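PDB 5Y6T: endo-1,4-beta-mannanase from Eisenia fetida, which probably hydrolyses internal beta-1,4-mannosidic linkages in mannan polysaccharides, as a cold-adapted member of glycoside hydrolase family 5. Local coordinates for residues E52-N64 with F338-G350. Residues are numbered along the deposited sequence; the frame is centred on the assembly and turned at random.
Sequences EDYIVRIKAEGGN and FATQAQGLNHLRG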
# COMPACT_ATOMS: atom_id res chain seq x y z
N GLU A 52 -5.56 -17.35 4.91
CA GLU A 52 -5.49 -18.17 3.71
C GLU A 52 -6.84 -18.32 3.02
O GLU A 52 -6.88 -18.37 1.81
CB GLU A 52 -4.86 -19.53 4.03
CG GLU A 52 -3.42 -19.37 4.52
CD GLU A 52 -2.72 -20.67 5.00
OE1 GLU A 52 -3.29 -21.77 4.87
OE2 GLU A 52 -1.55 -20.58 5.46
N ASP A 53 -7.93 -18.38 3.80
CA ASP A 53 -9.25 -18.40 3.28
C ASP A 53 -9.50 -17.09 2.49
O ASP A 53 -10.15 -17.14 1.45
CB ASP A 53 -10.25 -18.60 4.42
CG ASP A 53 -11.68 -18.75 3.97
OD1 ASP A 53 -11.97 -19.69 3.23
OD2 ASP A 53 -12.48 -17.89 4.33
N TYR A 54 -8.97 -15.94 2.93
CA TYR A 54 -9.21 -14.74 2.13
C TYR A 54 -8.58 -14.88 0.77
O TYR A 54 -9.13 -14.42 -0.23
CB TYR A 54 -8.62 -13.52 2.81
CG TYR A 54 -9.43 -12.99 3.93
CD1 TYR A 54 -10.69 -12.49 3.72
CD2 TYR A 54 -8.87 -12.88 5.19
CE1 TYR A 54 -11.41 -11.96 4.80
CE2 TYR A 54 -9.58 -12.35 6.24
CZ TYR A 54 -10.83 -11.89 6.03
OH TYR A 54 -11.46 -11.35 7.10
N ILE A 55 -7.40 -15.48 0.71
CA ILE A 55 -6.70 -15.65 -0.59
C ILE A 55 -7.54 -16.48 -1.53
O ILE A 55 -7.79 -16.15 -2.70
CB ILE A 55 -5.38 -16.37 -0.40
CG1 ILE A 55 -4.33 -15.51 0.30
CG2 ILE A 55 -4.80 -16.76 -1.74
CD1 ILE A 55 -3.10 -16.27 0.70
N VAL A 56 -7.98 -17.61 -1.00
CA VAL A 56 -8.84 -18.49 -1.79
C VAL A 56 -10.16 -17.83 -2.31
O VAL A 56 -10.49 -17.96 -3.52
CB VAL A 56 -9.14 -19.84 -1.04
CG1 VAL A 56 -10.02 -20.72 -1.92
CG2 VAL A 56 -7.81 -20.60 -0.75
N ARG A 57 -10.86 -17.16 -1.42
CA ARG A 57 -12.14 -16.54 -1.70
C ARG A 57 -11.98 -15.38 -2.66
O ARG A 57 -12.77 -15.25 -3.58
CB ARG A 57 -12.80 -16.12 -0.42
CG ARG A 57 -13.20 -17.35 0.41
CD ARG A 57 -14.30 -17.07 1.40
NE ARG A 57 -13.90 -16.22 2.50
CZ ARG A 57 -14.50 -15.09 2.84
NH1 ARG A 57 -15.51 -14.62 2.15
NH2 ARG A 57 -14.07 -14.42 3.90
N ILE A 58 -10.87 -14.63 -2.54
CA ILE A 58 -10.59 -13.57 -3.51
C ILE A 58 -10.37 -14.14 -4.91
O ILE A 58 -10.98 -13.65 -5.87
CB ILE A 58 -9.42 -12.68 -3.01
CG1 ILE A 58 -9.91 -11.85 -1.83
CG2 ILE A 58 -8.88 -11.85 -4.18
CD1 ILE A 58 -8.84 -11.12 -1.07
N LYS A 59 -9.53 -15.16 -5.02
CA LYS A 59 -9.28 -15.75 -6.30
C LYS A 59 -10.55 -16.32 -6.89
O LYS A 59 -10.79 -16.24 -8.09
CB LYS A 59 -8.13 -16.76 -6.26
CG LYS A 59 -7.84 -17.41 -7.62
CD LYS A 59 -7.21 -16.39 -8.59
CE LYS A 59 -8.07 -16.00 -9.79
NZ LYS A 59 -7.47 -14.87 -10.58
N ALA A 60 -11.34 -17.00 -6.05
CA ALA A 60 -12.60 -17.60 -6.53
C ALA A 60 -13.58 -16.61 -7.19
O ALA A 60 -14.28 -16.99 -8.11
CB ALA A 60 -13.29 -18.34 -5.43
N GLU A 61 -13.53 -15.34 -6.78
CA GLU A 61 -14.39 -14.28 -7.27
C GLU A 61 -13.79 -13.59 -8.49
O GLU A 61 -14.42 -12.71 -9.11
CB GLU A 61 -14.64 -13.27 -6.14
CG GLU A 61 -15.37 -13.80 -4.93
CD GLU A 61 -16.73 -14.39 -5.16
OE1 GLU A 61 -17.33 -14.21 -6.25
OE2 GLU A 61 -17.19 -15.05 -4.16
N GLY A 62 -12.57 -13.98 -8.81
CA GLY A 62 -11.83 -13.40 -9.94
C GLY A 62 -10.78 -12.35 -9.64
O GLY A 62 -10.16 -11.81 -10.56
N GLY A 63 -10.49 -12.12 -8.37
CA GLY A 63 -9.42 -11.17 -8.05
C GLY A 63 -8.10 -11.82 -8.28
O GLY A 63 -7.96 -13.08 -8.31
N ASN A 64 -7.09 -10.99 -8.37
CA ASN A 64 -5.72 -11.49 -8.54
C ASN A 64 -4.71 -10.94 -7.59
O ASN A 64 -3.52 -11.13 -7.80
CB ASN A 64 -5.26 -11.23 -9.99
CG ASN A 64 -5.18 -9.75 -10.35
OD1 ASN A 64 -5.09 -8.87 -9.43
ND2 ASN A 64 -5.31 -9.45 -11.65
N PHE A 338 -17.72 -8.32 2.10
CA PHE A 338 -16.96 -9.14 1.14
C PHE A 338 -17.83 -9.37 -0.11
O PHE A 338 -17.37 -9.27 -1.27
CB PHE A 338 -16.54 -10.45 1.76
CG PHE A 338 -15.62 -11.21 0.90
CD1 PHE A 338 -16.12 -12.02 -0.13
CD2 PHE A 338 -14.26 -11.13 1.08
CE1 PHE A 338 -15.22 -12.74 -0.96
CE2 PHE A 338 -13.39 -11.85 0.27
CZ PHE A 338 -13.88 -12.63 -0.77
N ALA A 339 -19.12 -9.72 0.11
CA ALA A 339 -20.03 -10.05 -1.01
C ALA A 339 -20.16 -8.89 -2.01
O ALA A 339 -20.18 -9.08 -3.22
CB ALA A 339 -21.41 -10.45 -0.50
N THR A 340 -20.24 -7.69 -1.48
CA THR A 340 -20.32 -6.53 -2.35
C THR A 340 -19.02 -6.39 -3.16
O THR A 340 -19.03 -6.20 -4.39
CB THR A 340 -20.65 -5.25 -1.53
OG1 THR A 340 -22.00 -5.34 -1.07
CG2 THR A 340 -20.49 -3.95 -2.34
N GLN A 341 -17.90 -6.44 -2.47
CA GLN A 341 -16.60 -6.31 -3.16
C GLN A 341 -16.42 -7.41 -4.21
O GLN A 341 -15.87 -7.14 -5.30
CB GLN A 341 -15.46 -6.33 -2.15
CG GLN A 341 -15.51 -5.09 -1.27
CD GLN A 341 -14.65 -5.19 -0.02
OE1 GLN A 341 -13.47 -4.96 -0.08
NE2 GLN A 341 -15.22 -5.65 1.05
N ALA A 342 -16.83 -8.63 -3.88
CA ALA A 342 -16.78 -9.73 -4.84
C ALA A 342 -17.46 -9.32 -6.15
O ALA A 342 -17.03 -9.76 -7.17
CB ALA A 342 -17.43 -10.99 -4.29
N GLN A 343 -18.54 -8.54 -6.13
CA GLN A 343 -19.23 -8.18 -7.41
C GLN A 343 -18.28 -7.41 -8.32
O GLN A 343 -18.29 -7.54 -9.54
CB GLN A 343 -20.50 -7.40 -7.18
CG GLN A 343 -21.54 -8.14 -6.35
CD GLN A 343 -22.75 -7.20 -6.12
OE1 GLN A 343 -22.65 -6.19 -5.46
NE2 GLN A 343 -23.83 -7.51 -6.77
N GLY A 344 -17.46 -6.55 -7.75
CA GLY A 344 -16.48 -5.88 -8.57
C GLY A 344 -15.41 -6.74 -9.10
O GLY A 344 -15.03 -6.54 -10.23
N LEU A 345 -14.92 -7.69 -8.29
CA LEU A 345 -13.95 -8.65 -8.78
C LEU A 345 -14.57 -9.45 -9.92
O LEU A 345 -13.95 -9.65 -10.96
CB LEU A 345 -13.46 -9.57 -7.69
CG LEU A 345 -12.83 -8.85 -6.48
CD1 LEU A 345 -12.29 -9.94 -5.58
CD2 LEU A 345 -11.76 -7.90 -6.94
N ASN A 346 -15.82 -9.89 -9.72
CA ASN A 346 -16.48 -10.64 -10.76
C ASN A 346 -16.52 -9.90 -12.08
O ASN A 346 -16.27 -10.46 -13.14
CB ASN A 346 -17.94 -10.98 -10.43
CG ASN A 346 -18.18 -11.85 -9.19
OD1 ASN A 346 -19.31 -11.78 -8.67
ND2 ASN A 346 -17.21 -12.59 -8.68
N HIS A 347 -16.82 -8.63 -12.01
CA HIS A 347 -16.92 -7.80 -13.20
C HIS A 347 -15.65 -7.75 -14.06
O HIS A 347 -15.72 -7.72 -15.30
CB HIS A 347 -17.32 -6.40 -12.81
CG HIS A 347 -17.39 -5.45 -13.96
ND1 HIS A 347 -18.30 -5.56 -14.98
CD2 HIS A 347 -16.61 -4.37 -14.27
CE1 HIS A 347 -18.11 -4.59 -15.86
NE2 HIS A 347 -17.07 -3.86 -15.46
N LEU A 348 -14.48 -7.74 -13.43
CA LEU A 348 -13.20 -7.70 -14.18
C LEU A 348 -12.67 -9.04 -14.61
O LEU A 348 -11.74 -9.12 -15.41
CB LEU A 348 -12.10 -6.93 -13.44
CG LEU A 348 -12.50 -5.47 -13.22
CD1 LEU A 348 -11.34 -4.76 -12.57
CD2 LEU A 348 -12.91 -4.73 -14.50
N ARG A 349 -13.21 -10.09 -14.04
CA ARG A 349 -12.69 -11.45 -14.33
C ARG A 349 -12.68 -11.67 -15.86
O ARG A 349 -13.65 -11.31 -16.59
CB ARG A 349 -13.57 -12.51 -13.68
CG ARG A 349 -12.91 -13.89 -13.79
CD ARG A 349 -13.68 -15.11 -13.45
NE ARG A 349 -14.85 -14.95 -12.63
CZ ARG A 349 -15.03 -15.49 -11.43
NH1 ARG A 349 -14.08 -16.18 -10.87
NH2 ARG A 349 -16.20 -15.37 -10.84
N GLY A 350 -11.59 -12.26 -16.30
CA GLY A 350 -11.48 -12.66 -17.72
C GLY A 350 -11.13 -11.52 -18.66
O GLY A 350 -10.98 -11.75 -19.84
O HOH W 1 -11.62 -17.58 -10.66
O HOH W 2 -11.24 -9.18 -10.89
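From E61 to G63 the chain runs against L345, N346 and R349, and the axes of helices 52-60 and 338-348, inclined at 47°, come no closer than 10.1 Å. G62 has positive phi and ends its helix in a Schellman motif; its CA lies 4.9 Å from R349 CA, where a CB would strike R349 CB. The amide of N346 bonds E61 twice: ND2 donates to the backbone O of E61 at 2.8 Å and to OE1 of the same residue at 2.9 Å, the second bond nearly straight (169°) and on the anti lone pair of OE1. The bend of E61 at chi2 (-58°) turns the carboxylate back to that amide, while CG rests on A342 CB, 3.5 Å away. Replacing N346 by alanine would probably leave E61 O and OE1 without their shared donor and let the carboxylate turn. R349 NH1 binds A60 O at 2.9 Å, lying above that carbonyl's plane, and E61 O lies over one face of the guanidinium, toward its rim. In the (beta/alpha)8 barrel expected of this family, the contact joins the helix leading into strand 65-72 to the last long helix, alongside strand 20-28, whose S25 and M27 touch L345. L345 CD1 meets I58 CG2 at 4.2 Å. Farther along, R57 NH1 sits over the centre of the F338 ring, and R57 CZ stands 4.2 Å from the ring centroid, a cation-pi contact; D53, salt-bridged to R57 NE, helps fix the guanidinium. I58 CG1 packs obliquely against CE2 of the same ring.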